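Local coordinates for alpha-1,3-glucanase (Streptomyces thermodiastaticus, PDB 7C7D), which probably hydrolyses alpha-1,3-glucosidic bonds within alpha-1,3-glucan, acting as the thermostable catalytic unit of a GH87 glycoside hydrolase, at residues S254-V259 and H275-T280; G284-K289 and G311-G316. All blocks are in the same frame, centred on the assembly; numbering follows the deposited sequence.

Contact 1: residues S254-V259 and H275-T280; sequences SGVQNV and HFIDQT
The carboxamide of Gln279 lies against the backbone of Val256 and is bonded to it twice. OE1 of Gln279 accepts from Val256 N at 2.9 Å, in the carbonyl plane and on a lone pair, while NE2 of Gln279 donates to Val256 O at 3.1 Å with an N-H...O angle of 164°. The donated bond leaves only 11° out of the amide plane, so the two together fix the rotation of the amide. CG of Gln279 sits between the backbone N and the carbonyl carbon (chi1 54°), and the chain beyond runs extended to Val256. NE2 also donates to Ser312 O, and Val256 O takes a second bond from Ser282 OG. With an alanine at Gln279, Val256 N is likely to lose its acceptor and Ser312 O its amide donor, a gap opening beside the valine. On the buried side, the Val256 and Ile277 side chains cross at about a right angle, CG2 of Val256 4.1 Å from CG1 of Ile277. The solvent side is looser: exposed Ser254 merely rests its CB 3.6 Å from Asp278 O. Strand 277-279 is thus tied to the turn before strand 259-263, consistent with the right-handed parallel beta-helix of pectate lyase-like domains.

Contact 2: residues G284-K289 and G311-G316; sequences GHVHLK and GSLGPG
The CA of Gly284 lies 3.5 Å from the CA of Gly314, and one of its hydrogens points almost straight at Leu313 O (CA...O 3.3 Å, angle at H 175°). A more bent CA-H...O contact reaches Pro315 O. Leu313, Gly316 and Gly284 bury the most surface between the segments; all three meet the other side largely through backbone atoms, and Leu313 adds its side chain. A side chain at Gly284 would run into Pro315 O, and the backbone angles of Gly284 by themselves call for glycine. Next along, His285 N donates to Pro315 O at 2.8 Å, nearly in line with the carbonyl bond. The same oxygen lies over the centre of the His285 imidazole, 4.0 Å above its plane; the ring is brought there with CG anti to the carbonyl carbon of His285 itself (chi1 -52°). The contact thus joins the start of strand 286-289 to the turn leading into strand 318-320, its parallel neighbour one coil further along the beta-helix. Leu313 works on the buried side: its CD2 comes within 4.4 Å of Val286 CG1, and its carbonyl oxygen stands 3.7 Å from Val286 CG2. That oxygen is also bonded by Ser317 OG. Gly316 lies on the more exposed side, where its carbonyl oxygen is 3.4 Å from His287 CE1, oblique to the ring, and accepts a hydrogen bond from a water that also bonds His285 ND1. The water sits in the plane of the His287 ring, at its edge, while ND1 of His287 is hydrogen-bonded to Ser318 OG.

Contacts 1 and 2 join successive coils of one beta-helix, their centres about 8 Å apart, and both are partly buried. They meet directly: Asn258 N lies 2.8 Å from Gly284 O and Gln279 O lies 2.9 Å from Ser312 N, each a probable hydrogen bond, while Val256 O packs against Val286 CG2. Both have an apolar pair on the inner side and a more exposed margin, but their polar chemistry differs. In contact 1 a buried side-chain amide pairs with backbone; in contact 2 closely apposed glycines let backbone meet backbone, with histidines and a water outside. Strand 277-279 belongs to the sheet continued by 309-311, whereas 286-289 pairs with 259-263 and 318-320.

Contact 1: residues S254-V259 and H275-T280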
ATOM      1  N   SER A 254       6.353 -20.915  14.368  1.00 15.90           N
ATOM      2  CA  SER A 254       6.261 -21.827  13.242  1.00 19.91           C
ATOM      3  C   SER A 254       5.342 -22.978  13.643  1.00 21.01           C
ATOM      4  O   SER A 254       4.877 -23.061  14.785  1.00 22.57           O
ATOM      5  CB  SER A 254       7.653 -22.293  12.801  1.00 22.38           C
ATOM      6  OG  SER A 254       8.262 -23.053  13.827  1.00 23.38           O
ATOM      7  N   GLY A 255       5.078 -23.889  12.714  1.00 24.26           N
ATOM      8  CA  GLY A 255       4.055 -24.876  13.001  1.00 23.30           C
ATOM      9  C   GLY A 255       2.690 -24.277  13.257  1.00 22.30           C
ATOM     10  O   GLY A 255       1.857 -24.900  13.919  1.00 24.12           O
ATOM     11  N   VAL A 256       2.438 -23.070  12.760  1.00 18.78           N
ATOM     12  CA  VAL A 256       1.115 -22.469  12.864  1.00 18.19           C
ATOM     13  C   VAL A 256       0.235 -23.116  11.799  1.00 17.72           C
ATOM     14  O   VAL A 256       0.394 -22.859  10.604  1.00 17.87           O
ATOM     15  CB  VAL A 256       1.168 -20.944  12.714  1.00 18.19           C
ATOM     16  CG1 VAL A 256      -0.204 -20.352  12.964  1.00 18.52           C
ATOM     17  CG2 VAL A 256       2.185 -20.342  13.686  1.00 18.69           C
ATOM     18  N   GLN A 257      -0.661 -23.999  12.237  1.00 17.47           N
ATOM     19  CA  GLN A 257      -1.614 -24.677  11.373  1.00 17.80           C
ATOM     20  C   GLN A 257      -2.811 -25.070  12.222  1.00 17.78           C
ATOM     21  O   GLN A 257      -2.705 -25.195  13.444  1.00 19.21           O
ATOM     22  CB  GLN A 257      -1.010 -25.915  10.695  1.00 19.03           C
ATOM     23  CG  GLN A 257      -0.423 -26.959  11.650  1.00 21.52           C
ATOM     24  CD  GLN A 257       0.380 -28.041  10.926  1.00 22.92           C
ATOM     25  OE1 GLN A 257       1.042 -27.774   9.915  1.00 23.48           O
ATOM     26  NE2 GLN A 257       0.326 -29.265  11.441  1.00 24.35           N
ATOM     27  N   ASN A 258      -3.954 -25.251  11.560  1.00 18.37           N
ATOM     28  CA  ASN A 258      -5.157 -25.790  12.197  1.00 19.62           C
ATOM     29  C   ASN A 258      -5.520 -25.024  13.464  1.00 18.92           C
ATOM     30  O   ASN A 258      -5.751 -25.604  14.525  1.00 20.54           O
ATOM     31  CB  ASN A 258      -5.015 -27.285  12.489  1.00 21.38           C
ATOM     32  CG  ASN A 258      -4.774 -28.100  11.242  1.00 24.93           C
ATOM     33  OD1 ASN A 258      -3.855 -28.918  11.187  1.00 29.32           O
ATOM     34  ND2 ASN A 258      -5.601 -27.887  10.233  1.00 25.92           N
ATOM     35  N   VAL A 259      -5.559 -23.697  13.355  1.00 19.16           N
ATOM     36  CA  VAL A 259      -5.780 -22.870  14.530  1.00 18.64           C
ATOM     37  C   VAL A 259      -6.296 -21.512  14.092  1.00 18.07           C
ATOM     38  O   VAL A 259      -5.931 -20.998  13.030  1.00 17.56           O
ATOM     39  CB  VAL A 259      -4.488 -22.758  15.382  1.00 20.14           C
ATOM     40  CG1 VAL A 259      -3.465 -21.848  14.700  1.00 20.22           C
ATOM     41  CG2 VAL A 259      -4.812 -22.278  16.793  1.00 21.72           C
ATOM     42  N   HIS A 275       9.032 -10.302  13.981  1.00 12.44           N
ATOM     43  CA  HIS A 275       9.299 -11.587  13.341  1.00 12.73           C
ATOM     44  C   HIS A 275       8.245 -12.566  13.839  1.00 13.02           C
ATOM     45  O   HIS A 275       8.552 -13.493  14.592  1.00 14.05           O
ATOM     46  CB  HIS A 275      10.707 -12.058  13.728  1.00 13.07           C
ATOM     47  CG  HIS A 275      11.199 -13.245  12.962  1.00 12.43           C
ATOM     48  ND1 HIS A 275      12.135 -14.113  13.477  1.00 12.85           N
ATOM     49  CD2 HIS A 275      10.913 -13.696  11.717  1.00 12.52           C
ATOM     50  CE1 HIS A 275      12.402 -15.052  12.587  1.00 13.65           C
ATOM     51  NE2 HIS A 275      11.674 -14.822  11.507  1.00 13.83           N
ATOM     52  N   PHE A 276       6.989 -12.349  13.451  1.00 12.70           N
ATOM     53  CA  PHE A 276       5.878 -12.982  14.155  1.00 12.86           C
ATOM     54  C   PHE A 276       5.663 -14.433  13.731  1.00 12.71           C
ATOM     55  O   PHE A 276       5.766 -15.348  14.555  1.00 13.99           O
ATOM     56  CB  PHE A 276       4.608 -12.140  14.000  1.00 12.98           C
ATOM     57  CG  PHE A 276       3.417 -12.703  14.715  1.00 13.27           C
ATOM     58  CD1 PHE A 276       3.414 -12.837  16.095  1.00 14.81           C
ATOM     59  CD2 PHE A 276       2.307 -13.113  14.004  1.00 14.42           C
ATOM     60  CE1 PHE A 276       2.313 -13.354  16.751  1.00 14.94           C
ATOM     61  CE2 PHE A 276       1.203 -13.635  14.652  1.00 14.96           C
ATOM     62  CZ  PHE A 276       1.204 -13.757  16.029  1.00 15.67           C
ATOM     63  N   ILE A 277       5.347 -14.667  12.456  1.00 12.90           N
ATOM     64  CA  ILE A 277       5.213 -16.014  11.910  1.00 12.43           C
ATOM     65  C   ILE A 277       6.230 -16.172  10.792  1.00 12.61           C
ATOM     66  O   ILE A 277       6.309 -15.323   9.899  1.00 12.43           O
ATOM     67  CB  ILE A 277       3.783 -16.289  11.406  1.00 13.43           C
ATOM     68  CG1 ILE A 277       2.822 -16.408  12.592  1.00 14.75           C
ATOM     69  CG2 ILE A 277       3.739 -17.551  10.545  1.00 15.41           C
ATOM     70  CD1 ILE A 277       1.346 -16.370  12.189  1.00 16.01           C
ATOM     71  N   ASP A 278       7.008 -17.253  10.844  1.00 12.51           N
ATOM     72  CA  ASP A 278       8.018 -17.519   9.822  1.00 12.75           C
ATOM     73  C   ASP A 278       8.086 -19.028   9.636  1.00 12.76           C
ATOM     74  O   ASP A 278       8.606 -19.745  10.500  1.00 13.99           O
ATOM     75  CB  ASP A 278       9.366 -16.938  10.256  1.00 13.82           C
ATOM     76  CG  ASP A 278      10.419 -16.973   9.160  1.00 13.79           C
ATOM     77  OD1 ASP A 278      10.176 -17.571   8.091  1.00 14.52           O
ATOM     78  OD2 ASP A 278      11.505 -16.389   9.375  1.00 15.36           O
ATOM     79  N   GLN A 279       7.542 -19.520   8.527  1.00 12.32           N
ATOM     80  CA  GLN A 279       7.488 -20.954   8.294  1.00 13.10           C
ATOM     81  C   GLN A 279       7.363 -21.192   6.801  1.00 13.17           C
ATOM     82  O   GLN A 279       6.641 -20.470   6.112  1.00 13.62           O
ATOM     83  CB  GLN A 279       6.305 -21.585   9.038  1.00 14.04           C
ATOM     84  CG  GLN A 279       4.964 -20.932   8.730  1.00 14.77           C
ATOM     85  CD  GLN A 279       3.856 -21.418   9.639  1.00 14.56           C
ATOM     86  OE1 GLN A 279       4.096 -21.846  10.763  1.00 16.77           O
ATOM     87  NE2 GLN A 279       2.629 -21.370   9.146  1.00 14.30           N
ATOM     88  N   THR A 280       8.076 -22.196   6.304  1.00 14.44           N
ATOM     89  CA  THR A 280       8.051 -22.462   4.874  1.00 16.69           C
ATOM     90  C   THR A 280       6.824 -23.247   4.453  1.00 18.02           C
ATOM     91  O   THR A 280       6.489 -23.262   3.264  1.00 19.59           O
ATOM     92  CB  THR A 280       9.313 -23.207   4.442  1.00 19.71           C
ATOM     93  OG1 THR A 280       9.428 -24.419   5.197  1.00 21.43           O
ATOM     94  CG2 THR A 280      10.550 -22.349   4.670  1.00 21.11           C
TER

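Contact 2: residues G284-K289 and G311-G316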
ATOM      1  N   GLY A 284      -2.182 -25.501   6.962  1.00 16.46           N
ATOM      2  CA  GLY A 284      -3.223 -24.558   6.620  1.00 16.00           C
ATOM      3  C   GLY A 284      -4.305 -24.473   7.674  1.00 16.10           C
ATOM      4  O   GLY A 284      -4.134 -24.858   8.835  1.00 17.22           O
ATOM      5  N   HIS A 285      -5.451 -23.945   7.247  1.00 16.22           N
ATOM      6  CA  HIS A 285      -6.577 -23.709   8.144  1.00 17.36           C
ATOM      7  C   HIS A 285      -6.154 -22.848   9.325  1.00 16.24           C
ATOM      8  O   HIS A 285      -6.502 -23.106  10.480  1.00 16.63           O
ATOM      9  CB  HIS A 285      -7.268 -25.010   8.546  1.00 19.97           C
ATOM     10  CG  HIS A 285      -7.632 -25.850   7.367  1.00 24.66           C
ATOM     11  ND1 HIS A 285      -8.760 -25.615   6.611  1.00 29.50           N
ATOM     12  CD2 HIS A 285      -6.984 -26.876   6.767  1.00 28.68           C
ATOM     13  CE1 HIS A 285      -8.812 -26.486   5.619  1.00 31.12           C
ATOM     14  NE2 HIS A 285      -7.745 -27.261   5.689  1.00 31.63           N
ATOM     15  N   VAL A 286      -5.381 -21.815   9.006  1.00 15.42           N
ATOM     16  CA  VAL A 286      -4.943 -20.799   9.948  1.00 15.33           C
ATOM     17  C   VAL A 286      -5.835 -19.589   9.751  1.00 15.22           C
ATOM     18  O   VAL A 286      -6.014 -19.120   8.623  1.00 16.69           O
ATOM     19  CB  VAL A 286      -3.481 -20.408   9.685  1.00 15.38           C
ATOM     20  CG1 VAL A 286      -3.081 -19.265  10.606  1.00 15.73           C
ATOM     21  CG2 VAL A 286      -2.569 -21.610   9.850  1.00 16.23           C
ATOM     22  N   HIS A 287      -6.386 -19.067  10.839  1.00 15.17           N
ATOM     23  CA  HIS A 287      -7.184 -17.849  10.776  1.00 15.92           C
ATOM     24  C   HIS A 287      -6.639 -16.851  11.783  1.00 15.52           C
ATOM     25  O   HIS A 287      -6.782 -17.047  12.991  1.00 16.84           O
ATOM     26  CB  HIS A 287      -8.657 -18.171  11.005  1.00 16.52           C
ATOM     27  CG  HIS A 287      -9.150 -19.244  10.094  1.00 17.90           C
ATOM     28  ND1 HIS A 287      -9.427 -19.017   8.763  1.00 18.70           N
ATOM     29  CD2 HIS A 287      -9.352 -20.566  10.302  1.00 19.46           C
ATOM     30  CE1 HIS A 287      -9.801 -20.150   8.197  1.00 20.06           C
ATOM     31  NE2 HIS A 287      -9.762 -21.105   9.109  1.00 20.46           N
ATOM     32  N   LEU A 288      -5.996 -15.795  11.287  1.00 14.27           N
ATOM     33  CA  LEU A 288      -5.484 -14.724  12.131  1.00 14.45           C
ATOM     34  C   LEU A 288      -6.520 -13.611  12.119  1.00 14.99           C
ATOM     35  O   LEU A 288      -6.888 -13.120  11.046  1.00 15.74           O
ATOM     36  CB  LEU A 288      -4.134 -14.225  11.611  1.00 14.38           C
ATOM     37  CG  LEU A 288      -3.059 -15.286  11.363  1.00 14.83           C
ATOM     38  CD1 LEU A 288      -1.761 -14.649  10.859  1.00 15.08           C
ATOM     39  CD2 LEU A 288      -2.802 -16.090  12.628  1.00 16.17           C
ATOM     40  N   LYS A 289      -7.022 -13.240  13.296  1.00 14.86           N
ATOM     41  CA  LYS A 289      -8.174 -12.348  13.374  1.00 17.54           C
ATOM     42  C   LYS A 289      -8.050 -11.362  14.522  1.00 15.75           C
ATOM     43  O   LYS A 289      -7.824 -11.760  15.668  1.00 16.53           O
ATOM     44  CB  LYS A 289      -9.478 -13.131  13.606  1.00 24.78           C
ATOM     45  CG  LYS A 289      -9.822 -14.204  12.600  1.00 28.40           C
ATOM     46  CD  LYS A 289     -11.168 -14.826  12.953  1.00 31.44           C
ATOM     47  CE  LYS A 289     -11.660 -15.737  11.847  1.00 34.94           C
ATOM     48  NZ  LYS A 289     -12.899 -16.480  12.223  1.00 37.46           N
ATOM     49  N   GLY A 311       6.458 -16.520   4.654  1.00 11.93           N
ATOM     50  CA  GLY A 311       6.343 -17.879   4.169  1.00 12.48           C
ATOM     51  C   GLY A 311       4.921 -18.311   3.873  1.00 12.24           C
ATOM     52  O   GLY A 311       4.187 -17.652   3.125  1.00 13.72           O
ATOM     53  N   SER A 312       4.510 -19.417   4.477  1.00 12.63           N
ATOM     54  CA  SER A 312       3.294 -20.114   4.086  1.00 13.29           C
ATOM     55  C   SER A 312       2.320 -20.213   5.250  1.00 13.05           C
ATOM     56  O   SER A 312       2.692 -20.663   6.343  1.00 13.84           O
ATOM     57  CB  SER A 312       3.646 -21.519   3.594  1.00 14.91           C
ATOM     58  OG  SER A 312       2.499 -22.341   3.529  1.00 16.71           O
ATOM     59  N   LEU A 313       1.067 -19.834   4.994  1.00 13.24           N
ATOM     60  CA  LEU A 313      -0.024 -20.072   5.925  1.00 13.82           C
ATOM     61  C   LEU A 313      -0.827 -21.313   5.562  1.00 14.17           C
ATOM     62  O   LEU A 313      -1.815 -21.622   6.237  1.00 15.16           O
ATOM     63  CB  LEU A 313      -0.947 -18.856   5.999  1.00 14.67           C
ATOM     64  CG  LEU A 313      -0.306 -17.590   6.565  1.00 14.29           C
ATOM     65  CD1 LEU A 313      -1.288 -16.429   6.492  1.00 16.05           C
ATOM     66  CD2 LEU A 313       0.168 -17.818   7.996  1.00 15.79           C
ATOM     67  N   GLY A 314      -0.409 -22.040   4.527  1.00 14.09           N
ATOM     68  CA  GLY A 314      -1.083 -23.244   4.111  1.00 14.86           C
ATOM     69  C   GLY A 314      -2.394 -22.970   3.406  1.00 15.04           C
ATOM     70  O   GLY A 314      -2.800 -21.822   3.217  1.00 15.50           O
ATOM     71  N   PRO A 315      -3.075 -24.038   3.002  1.00 15.35           N
ATOM     72  CA  PRO A 315      -4.362 -23.888   2.309  1.00 15.42           C
ATOM     73  C   PRO A 315      -5.503 -23.552   3.259  1.00 15.43           C
ATOM     74  O   PRO A 315      -5.514 -23.943   4.428  1.00 16.46           O
ATOM     75  CB  PRO A 315      -4.584 -25.275   1.691  1.00 17.29           C
ATOM     76  CG  PRO A 315      -3.852 -26.208   2.628  1.00 18.07           C
ATOM     77  CD  PRO A 315      -2.630 -25.441   3.076  1.00 16.35           C
ATOM     78  N   GLY A 316      -6.493 -22.830   2.731  1.00 15.13           N
ATOM     79  CA  GLY A 316      -7.711 -22.590   3.487  1.00 15.66           C
ATOM     80  C   GLY A 316      -7.544 -21.649   4.659  1.00 16.02           C
ATOM     81  O   GLY A 316      -8.219 -21.811   5.682  1.00 17.40           O
TER
HETATM   82  O   HOH W   1     -10.350 -23.260   6.093  1.00 41.96           O